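PDB 4ESK: leukocyte-associated immunoglobulin-like receptor 1 from Mus musculus, which acts as an inhibitory receptor restraining natural killer cells, B cells and T cells, and is represented here by its extracellular immunoglobulin-like domain. Local coordinates for residues 41-46 and 79-84; 50-55 and 65-70; 73-78 and 96-101. All coordinates share one frame; numbering follows the deposited sequence.

Contact 1 of 3, residues 41-46 and 79-84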
loop_
_atom_site.group_PDB
_atom_site.type_symbol
_atom_site.label_atom_id
_atom_site.label_comp_id
_atom_site.label_asym_id
_atom_site.label_seq_id
_atom_site.Cartn_x
_atom_site.Cartn_y
_atom_site.Cartn_z
ATOM N N MET A 41 8.378 -3.458 11.377
ATOM C CA MET A 41 6.977 -3.089 11.231
ATOM C C MET A 41 6.719 -2.478 9.862
ATOM O O MET A 41 7.558 -1.787 9.300
ATOM C CB MET A 41 6.562 -2.081 12.297
ATOM C CG MET A 41 6.510 -2.700 13.696
ATOM S SD MET A 41 5.218 -3.947 13.848
ATOM C CE MET A 41 3.762 -2.938 13.522
ATOM N N VAL A 42 5.520 -2.716 9.352
ATOM C CA VAL A 42 5.090 -2.059 8.130
ATOM C C VAL A 42 3.662 -1.567 8.340
ATOM O O VAL A 42 2.799 -2.287 8.872
ATOM C CB VAL A 42 5.203 -2.978 6.896
ATOM C CG1 VAL A 42 4.442 -4.282 7.080
ATOM C CG2 VAL A 42 4.733 -2.233 5.649
ATOM N N ARG A 43 3.424 -0.340 7.924
ATOM C CA ARG A 43 2.105 0.241 8.040
ATOM C C ARG A 43 1.632 0.853 6.731
ATOM O O ARG A 43 2.421 1.375 5.912
ATOM C CB ARG A 43 2.033 1.235 9.174
ATOM C CG ARG A 43 2.703 2.571 8.981
ATOM C CD ARG A 43 2.472 3.386 10.250
ATOM N NE ARG A 43 3.075 4.714 10.229
ATOM C CZ ARG A 43 4.316 5.011 10.628
ATOM N NH1 ARG A 43 5.160 4.080 11.060
ATOM N NH2 ARG A 43 4.717 6.265 10.590
ATOM N N LEU A 44 0.339 0.706 6.523
ATOM C CA LEU A 44 -0.336 1.372 5.444
ATOM C C LEU A 44 -0.910 2.633 6.038
ATOM O O LEU A 44 -1.734 2.565 6.969
ATOM C CB LEU A 44 -1.410 0.450 4.893
ATOM C CG LEU A 44 -2.138 0.808 3.617
ATOM C CD1 LEU A 44 -1.149 1.141 2.493
ATOM C CD2 LEU A 44 -2.997 -0.399 3.279
ATOM N N GLU A 45 -0.447 3.768 5.539
ATOM C CA GLU A 45 -0.930 5.081 5.949
ATOM C C GLU A 45 -2.009 5.513 4.961
ATOM O O GLU A 45 -1.820 5.383 3.751
ATOM C CB GLU A 45 0.202 6.109 5.957
ATOM C CG GLU A 45 -0.202 7.473 6.541
ATOM C CD GLU A 45 0.888 8.533 6.457
ATOM O OE1 GLU A 45 1.553 8.775 7.476
ATOM O OE2 GLU A 45 1.089 9.131 5.366
ATOM N N LYS A 46 -3.128 6.012 5.482
ATOM C CA LYS A 46 -4.192 6.590 4.643
ATOM C C LYS A 46 -4.480 7.990 5.128
ATOM O O LYS A 46 -4.792 8.168 6.306
ATOM C CB LYS A 46 -5.459 5.747 4.729
ATOM C CG LYS A 46 -6.684 6.285 3.965
ATOM C CD LYS A 46 -7.871 5.363 4.172
ATOM C CE LYS A 46 -9.104 5.806 3.403
ATOM N NZ LYS A 46 -9.567 7.175 3.780
ATOM N N SER A 79 0.086 5.329 1.364
ATOM C CA SER A 79 1.514 5.087 1.240
ATOM C C SER A 79 1.931 4.009 2.236
ATOM O O SER A 79 1.252 3.786 3.274
ATOM C CB SER A 79 2.293 6.378 1.461
ATOM O OG SER A 79 2.051 6.895 2.749
ATOM N N CYS A 80 3.017 3.308 1.919
ATOM C CA CYS A 80 3.567 2.296 2.825
ATOM C C CYS A 80 4.723 2.919 3.624
ATOM O O CYS A 80 5.554 3.606 3.057
ATOM C CB CYS A 80 4.105 1.100 2.030
ATOM S SG CYS A 80 2.849 0.192 1.071
ATOM N N ILE A 81 4.780 2.662 4.930
ATOM C CA ILE A 81 5.891 3.126 5.791
ATOM C C ILE A 81 6.477 1.926 6.525
ATOM O O ILE A 81 5.751 1.169 7.193
ATOM C CB ILE A 81 5.471 4.190 6.837
ATOM C CG1 ILE A 81 4.785 5.375 6.129
ATOM C CG2 ILE A 81 6.702 4.602 7.652
ATOM C CD1 ILE A 81 4.078 6.376 7.012
ATOM N N TYR A 82 7.784 1.737 6.376
ATOM C CA TYR A 82 8.510 0.687 7.066
ATOM C C TYR A 82 9.224 1.347 8.229
ATOM O O TYR A 82 9.779 2.434 8.064
ATOM C CB TYR A 82 9.528 0.028 6.127
ATOM C CG TYR A 82 8.903 -0.973 5.203
ATOM C CD1 TYR A 82 8.366 -0.571 3.987
ATOM C CD2 TYR A 82 8.816 -2.322 5.551
ATOM C CE1 TYR A 82 7.792 -1.475 3.139
ATOM C CE2 TYR A 82 8.203 -3.223 4.717
ATOM C CZ TYR A 82 7.701 -2.790 3.500
ATOM O OH TYR A 82 7.122 -3.695 2.679
ATOM N N SER A 83 9.203 0.708 9.395
ATOM C CA SER A 83 9.831 1.303 10.578
ATOM C C SER A 83 10.505 0.293 11.497
ATOM O O SER A 83 10.254 -0.909 11.441
ATOM C CB SER A 83 8.811 2.140 11.366
ATOM O OG SER A 83 7.778 1.331 11.861
ATOM N N LYS A 84 11.373 0.831 12.352
ATOM C CA LYS A 84 12.013 0.093 13.434
ATOM C C LYS A 84 12.066 1.073 14.620
ATOM O O LYS A 84 12.630 2.167 14.507
ATOM C CB LYS A 84 13.431 -0.315 13.024
ATOM C CG LYS A 84 14.247 -1.024 14.101
ATOM C CD LYS A 84 13.844 -2.485 14.241
ATOM C CE LYS A 84 14.646 -3.213 15.321
ATOM N NZ LYS A 84 16.107 -2.928 15.254
HETATM O O HOH W 1 5.671 0.942 10.220
#

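Contact 2 of 3, residues 50-55 and 65-70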
loop_
_atom_site.group_PDB
_atom_site.type_symbol
_atom_site.label_atom_id
_atom_site.label_comp_id
_atom_site.label_asym_id
_atom_site.label_seq_id
_atom_site.Cartn_x
_atom_site.Cartn_y
_atom_site.Cartn_z
ATOM N N THR A 50 -2.288 6.164 10.412
ATOM C CA THR A 50 -2.157 4.728 10.299
ATOM C C THR A 50 -3.508 4.085 10.008
ATOM O O THR A 50 -4.495 4.293 10.742
ATOM C CB THR A 50 -1.557 4.116 11.569
ATOM O OG1 THR A 50 -0.298 4.741 11.849
ATOM C CG2 THR A 50 -1.378 2.626 11.407
ATOM N N PHE A 51 -3.567 3.339 8.916
ATOM C CA PHE A 51 -4.776 2.633 8.496
ATOM C C PHE A 51 -4.727 1.171 8.930
ATOM O O PHE A 51 -5.669 0.646 9.525
ATOM C CB PHE A 51 -4.961 2.784 6.976
ATOM C CG PHE A 51 -6.202 2.136 6.430
ATOM C CD1 PHE A 51 -7.452 2.693 6.661
ATOM C CD2 PHE A 51 -6.122 0.982 5.664
ATOM C CE1 PHE A 51 -8.601 2.101 6.135
ATOM C CE2 PHE A 51 -7.261 0.382 5.147
ATOM C CZ PHE A 51 -8.508 0.940 5.383
ATOM N N MET A 52 -3.636 0.487 8.614
ATOM C CA MET A 52 -3.431 -0.902 9.008
ATOM C C MET A 52 -1.934 -1.054 9.266
ATOM O O MET A 52 -1.122 -0.333 8.660
ATOM C CB MET A 52 -3.855 -1.878 7.896
ATOM C CG MET A 52 -5.350 -2.072 7.708
ATOM S SD MET A 52 -5.693 -2.932 6.159
ATOM C CE MET A 52 -7.467 -3.190 6.334
ATOM N N GLU A 53 -1.579 -1.952 10.179
ATOM C CA GLU A 53 -0.173 -2.260 10.408
ATOM C C GLU A 53 0.058 -3.671 10.883
ATOM O O GLU A 53 -0.848 -4.354 11.366
ATOM C CB GLU A 53 0.469 -1.240 11.338
ATOM C CG GLU A 53 -0.030 -1.274 12.764
ATOM C CD GLU A 53 0.508 -0.132 13.619
ATOM O OE1 GLU A 53 1.445 0.585 13.206
ATOM O OE2 GLU A 53 -0.037 0.040 14.729
ATOM N N LYS A 54 1.286 -4.130 10.708
ATOM C CA LYS A 54 1.672 -5.460 11.129
ATOM C C LYS A 54 3.180 -5.616 11.112
ATOM O O LYS A 54 3.875 -4.758 10.596
ATOM C CB LYS A 54 1.021 -6.545 10.253
ATOM C CG LYS A 54 1.337 -6.489 8.767
ATOM C CD LYS A 54 0.879 -7.764 8.065
ATOM C CE LYS A 54 0.736 -7.576 6.564
ATOM N NZ LYS A 54 0.181 -8.771 5.882
ATOM N N SER A 55 3.657 -6.708 11.719
ATOM C CA SER A 55 5.054 -7.083 11.647
ATOM C C SER A 55 5.399 -7.444 10.213
ATOM O O SER A 55 4.561 -7.961 9.474
ATOM C CB SER A 55 5.347 -8.288 12.536
ATOM O OG SER A 55 6.634 -8.794 12.241
ATOM N N PHE A 65 -1.615 -6.146 2.222
ATOM C CA PHE A 65 -2.795 -5.799 3.003
ATOM C C PHE A 65 -4.003 -5.995 2.092
ATOM O O PHE A 65 -4.100 -5.334 1.068
ATOM C CB PHE A 65 -2.723 -4.343 3.440
ATOM C CG PHE A 65 -1.592 -4.027 4.384
ATOM C CD1 PHE A 65 -1.800 -4.038 5.737
ATOM C CD2 PHE A 65 -0.336 -3.675 3.912
ATOM C CE1 PHE A 65 -0.772 -3.745 6.621
ATOM C CE2 PHE A 65 0.703 -3.385 4.787
ATOM C CZ PHE A 65 0.478 -3.403 6.146
ATOM N N GLU A 66 -4.898 -6.920 2.432
ATOM C CA GLU A 66 -6.115 -7.101 1.655
ATOM C C GLU A 66 -7.208 -6.240 2.260
ATOM O O GLU A 66 -7.453 -6.300 3.468
ATOM C CB GLU A 66 -6.573 -8.553 1.610
ATOM C CG GLU A 66 -7.613 -8.781 0.517
ATOM C CD GLU A 66 -8.293 -10.126 0.599
ATOM O OE1 GLU A 66 -7.954 -10.917 1.502
ATOM O OE2 GLU A 66 -9.165 -10.401 -0.250
ATOM N N ILE A 67 -7.837 -5.436 1.407
ATOM C CA ILE A 67 -8.880 -4.508 1.778
ATOM C C ILE A 67 -10.113 -4.774 0.914
ATOM O O ILE A 67 -10.160 -4.396 -0.242
ATOM C CB ILE A 67 -8.461 -3.043 1.579
ATOM C CG1 ILE A 67 -7.124 -2.750 2.264
ATOM C CG2 ILE A 67 -9.523 -2.100 2.112
ATOM C CD1 ILE A 67 -6.624 -1.357 1.943
ATOM N N GLY A 68 -11.118 -5.439 1.480
ATOM C CA GLY A 68 -12.306 -5.763 0.694
ATOM C C GLY A 68 -13.371 -6.433 1.539
ATOM O O GLY A 68 -13.042 -7.117 2.506
ATOM N N PRO A 69 -14.649 -6.254 1.164
ATOM C CA PRO A 69 -15.153 -5.417 0.064
ATOM C C PRO A 69 -15.081 -3.936 0.366
ATOM O O PRO A 69 -15.403 -3.496 1.478
ATOM C CB PRO A 69 -16.614 -5.864 -0.066
ATOM C CG PRO A 69 -16.969 -6.304 1.305
ATOM C CD PRO A 69 -15.736 -6.988 1.820
ATOM N N VAL A 70 -14.675 -3.148 -0.620
ATOM C CA VAL A 70 -14.511 -1.710 -0.404
ATOM C C VAL A 70 -15.833 -0.932 -0.469
ATOM O O VAL A 70 -16.767 -1.286 -1.199
ATOM C CB VAL A 70 -13.486 -1.056 -1.361
ATOM C CG1 VAL A 70 -12.103 -1.683 -1.155
ATOM C CG2 VAL A 70 -13.938 -1.169 -2.810
#

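Contact 3 of 3, residues 73-78 and 96-101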
loop_
_atom_site.group_PDB
_atom_site.type_symbol
_atom_site.label_atom_id
_atom_site.label_comp_id
_atom_site.label_asym_id
_atom_site.label_seq_id
_atom_site.Cartn_x
_atom_site.Cartn_y
_atom_site.Cartn_z
ATOM N N THR A 73 -15.608 4.623 2.386
ATOM C CA THR A 73 -14.606 4.886 3.428
ATOM C C THR A 73 -13.173 4.573 2.939
ATOM O O THR A 73 -12.195 4.984 3.569
ATOM C CB THR A 73 -14.900 4.104 4.729
ATOM O OG1 THR A 73 -14.631 2.696 4.570
ATOM C CG2 THR A 73 -16.383 4.293 5.141
ATOM N N ILE A 74 -13.062 3.857 1.823
ATOM C CA ILE A 74 -11.750 3.458 1.296
ATOM C C ILE A 74 -11.128 4.512 0.362
ATOM O O ILE A 74 -9.901 4.528 0.127
ATOM C CB ILE A 74 -11.863 2.069 0.645
ATOM C CG1 ILE A 74 -12.317 1.036 1.686
ATOM C CG2 ILE A 74 -10.521 1.608 0.046
ATOM C CD1 ILE A 74 -11.507 1.018 2.983
ATOM N N THR A 75 -11.937 5.432 -0.149
ATOM C CA THR A 75 -11.412 6.572 -0.899
ATOM C C THR A 75 -10.369 7.368 -0.111
ATOM O O THR A 75 -10.605 7.738 1.050
ATOM C CB THR A 75 -12.552 7.484 -1.391
ATOM O OG1 THR A 75 -13.381 6.733 -2.283
ATOM C CG2 THR A 75 -12.035 8.734 -2.090
ATOM N N GLY A 76 -9.206 7.610 -0.730
ATOM C CA GLY A 76 -8.124 8.335 -0.072
ATOM C C GLY A 76 -6.738 8.114 -0.667
ATOM O O GLY A 76 -6.608 7.459 -1.704
ATOM N N HIS A 77 -5.726 8.670 0.013
ATOM C CA HIS A 77 -4.320 8.613 -0.408
ATOM C C HIS A 77 -3.561 7.663 0.469
ATOM O O HIS A 77 -3.654 7.751 1.707
ATOM C CB HIS A 77 -3.677 9.991 -0.316
ATOM C CG HIS A 77 -4.193 10.968 -1.349
ATOM N ND1 HIS A 77 -5.350 11.644 -1.187
ATOM C CD2 HIS A 77 -3.681 11.359 -2.580
ATOM C CE1 HIS A 77 -5.573 12.431 -2.264
ATOM N NE2 HIS A 77 -4.556 12.259 -3.120
ATOM N N TYR A 78 -2.788 6.771 -0.149
ATOM C CA TYR A 78 -2.151 5.679 0.556
ATOM C C TYR A 78 -0.660 5.656 0.310
ATOM O O TYR A 78 -0.209 5.929 -0.800
ATOM C CB TYR A 78 -2.706 4.347 0.086
ATOM C CG TYR A 78 -4.145 4.087 0.496
ATOM C CD1 TYR A 78 -4.441 3.319 1.615
ATOM C CD2 TYR A 78 -5.193 4.621 -0.241
ATOM C CE1 TYR A 78 -5.755 3.071 1.995
ATOM C CE2 TYR A 78 -6.514 4.384 0.129
ATOM C CZ TYR A 78 -6.780 3.609 1.232
ATOM O OH TYR A 78 -8.087 3.362 1.574
ATOM N N GLU A 96 -3.466 7.246 -4.989
ATOM C CA GLU A 96 -4.824 7.692 -4.683
ATOM C C GLU A 96 -5.822 6.654 -5.146
ATOM O O GLU A 96 -5.724 6.159 -6.280
ATOM C CB GLU A 96 -5.096 9.014 -5.382
ATOM C CG GLU A 96 -6.507 9.522 -5.171
ATOM C CD GLU A 96 -6.777 10.850 -5.833
ATOM O OE1 GLU A 96 -6.104 11.224 -6.832
ATOM O OE2 GLU A 96 -7.707 11.527 -5.344
ATOM N N LEU A 97 -6.769 6.303 -4.272
ATOM C CA LEU A 97 -7.902 5.475 -4.671
ATOM C C LEU A 97 -9.180 6.276 -4.625
ATOM O O LEU A 97 -9.392 7.035 -3.685
ATOM C CB LEU A 97 -8.089 4.288 -3.761
ATOM C CG LEU A 97 -6.902 3.361 -3.610
ATOM C CD1 LEU A 97 -7.344 2.222 -2.726
ATOM C CD2 LEU A 97 -6.451 2.858 -4.984
ATOM N N LYS A 98 -10.028 6.076 -5.629
ATOM C CA LYS A 98 -11.359 6.657 -5.627
ATOM C C LYS A 98 -12.358 5.532 -5.870
ATOM O O LYS A 98 -12.311 4.835 -6.897
ATOM C CB LYS A 98 -11.469 7.792 -6.659
ATOM C CG LYS A 98 -12.892 8.353 -6.825
ATOM C CD LYS A 98 -13.503 8.777 -5.490
ATOM C CE LYS A 98 -14.926 9.333 -5.630
ATOM N NZ LYS A 98 -15.288 10.177 -4.450
ATOM N N VAL A 99 -13.231 5.318 -4.885
ATOM C CA VAL A 99 -14.208 4.243 -4.928
ATOM C C VAL A 99 -15.484 4.827 -5.524
ATOM O O VAL A 99 -15.938 5.883 -5.091
ATOM C CB VAL A 99 -14.478 3.633 -3.529
ATOM C CG1 VAL A 99 -15.560 2.549 -3.605
ATOM C CG2 VAL A 99 -13.191 3.045 -2.966
ATOM N N ILE A 100 -16.032 4.158 -6.539
ATOM C CA ILE A 100 -17.216 4.689 -7.238
ATOM C C ILE A 100 -18.439 3.766 -7.138
ATOM O O ILE A 100 -18.317 2.531 -7.187
ATOM C CB ILE A 100 -16.896 5.067 -8.710
ATOM C CG1 ILE A 100 -16.461 3.851 -9.536
ATOM C CG2 ILE A 100 -15.824 6.148 -8.765
ATOM C CD1 ILE A 100 -17.509 3.371 -10.523
ATOM N N LYS A 101 -19.607 4.395 -6.967
ATOM C CA LYS A 101 -20.905 3.717 -6.860
ATOM C C LYS A 101 -21.726 3.985 -8.114
ATOM O O LYS A 101 -21.575 3.290 -9.118
ATOM C CB LYS A 101 -21.676 4.224 -5.633
HETATM O O HOH W 2 -15.792 7.932 -2.536
#

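Contact 1 of 3, residues 41-46 and 79-84
Val42 packs on Tyr82 where the C strand of the immunoglobulin sandwich, 41-46, runs antiparallel beside residues 79-84 of the F strand (76-84). This inward face is the tight one. A chi1 of 55° puts Val42 CG1 between N and the carbonyl carbon, which leaves CG2 anti to the amide nitrogen and over the Tyr82 ring, 3.8 Å from the centroid and 16° off the normal. A branched valine fits, offering a methyl to the ring, while Tyr82 OH finds Asp63. Leu44 and Cys80 continue this face, and the Cys80 disulfide to Cys30 ties it to the other sheet.

The opposite face, bearing Arg43, Ile81, Glu45 and Ser83, is more open and partly wetted. Arg43, extended from CG to NE, lays one guanidinium face on Ile81, whose CD1 is 3.6 Å from Arg43 NH2; Glu45 OE2 turns to a salt bridge with Arg91. Cut back to alanine, the Arg43 position would probably leave Ile81 CG2 and CD1 uncovered and a bound water short of a donor. That water accepts from Arg43 NH1, donates to Ile81 O and lies 2.7 Å from Ser83 OG.

Contact 2 of 3, residues 50-55 and 65-70
The C' strand (49-55) and E strand (62-67) of the immunoglobulin fold belong to opposite sheets of the sandwich, and here the Phe65 ring meets both Met52 and Lys54. The axes of 50-55 and 65-67 come no closer than 9.2 Å, so no hydrogen bond spans the gap and side chains alone join the two segments. Phe65 suits the place because its large flat ring can reach across and still offer apolar surface to both partners. Met52 CB touches Phe65 CD1 at 3.7 Å, the two side chains passing head to tail. Further along, Met52 SD stands obliquely to the ring, 5.3 Å from the Phe65 centroid, in a Met-aromatic contact. The unbranched chain runs on extended and brings Met52 CE to 4.1 Å from Ile67 CG1, so one flexible side chain serves two partners.

A classic beta bulge shapes this edge of the sandwich: Phe51 and Met52 both face Leu44 of the neighbouring C strand, and both send their side chains toward the E strand. Phe51 can therefore join in, its CE2 lying 3.7 Å from Ile67 CD1 as the two side chains meet at a slant. Ile67, buried, also leans on Val28 of the B strand.

Lys54 approaches Phe65 from over one face. Its CG sits between the backbone N and the carbonyl carbon (chi1 59°), and the extended chain beyond carries CE to 4.3 Å from the Phe65 centroid, 17° off the normal. Lysine does two things in this position: its CE lies over the ring, and NZ, higher above the same face, donates to Glu64 O. At 5.2 Å from the Phe65 centroid, Lys54 NZ adds at most a weak cation-pi attraction.

Contact 3 of 3, residues 73-78 and 96-101
Glu96 lies alongside His77 where parts of the F strand (76-84) and G strand (88-100) of the immunoglobulin fold pair antiparallel. Followed outward, Glu96 begins with CB, 3.9 Å from His77 CD2. CG comes next, over one face of the imidazole and offset toward its rim. The chain stays extended, so CD rides on along the ring to 3.8 Å from His77 NE2, and the carboxylate plane is turned only 22° from that of the ring. At the tip, OE2 is 3.9 Å from His77 CE1, while OE1 takes a hydrogen bond from outside the pair, with Ser17 OG. Glutamate suits this outer face, having methylenes for the ring and a polar end for the adjoining strand.

Gly76 exchanges two backbone hydrogen bonds with Leu97. Its phi of 159° and psi of -174° would press any CB against the carbonyl oxygen of Thr75, which explains the glycine. Before it, where regular pairing stops, Thr75 OG1 replaces a backbone acceptor and receives Val99 N at 3.0 Å. A water 2.7 Å from Thr75 OG1 also accepts from Lys98 NZ and donates to Val99 O. Thr75 CG2, the other branch, packs on Lys98 CD.

The inward side is apolar. Leu97 CD1 meets Tyr78 CE2 at 3.7 Å, the side chains crossing at about a right angle. Tyr78 OH donates to Ile74 O at 2.6 Å, four residues back: this is the tyrosine corner of immunoglobulin domains, fixing the turn ahead of the F strand. On the neighbouring strands, Tyr78 leans against Leu44 and Lys46 of 41-46, while Leu97 packs on Leu18 and Ile20 of 17-21.

Contacts 1 and 3 share the F strand, 76-84, their centres about 18 Å apart: one joins it to strand 41-46, the other to strand 88-100. Lys46 ties them together, its NZ lying 3.0 Å from Thr75 O in a probable hydrogen bond. Contact 2, centred about 11 Å from contact 1 and 13 Å from contact 3, spans the sandwich instead of lying within a sheet. It meets contact 1 through backbone pairing, with Leu44 O 2.8 Å from Phe51 N. With contact 3 it shares apolar packing, for Ile74 CD1 is 3.8 Å from both Ile67 CG2 and Phe51 CZ.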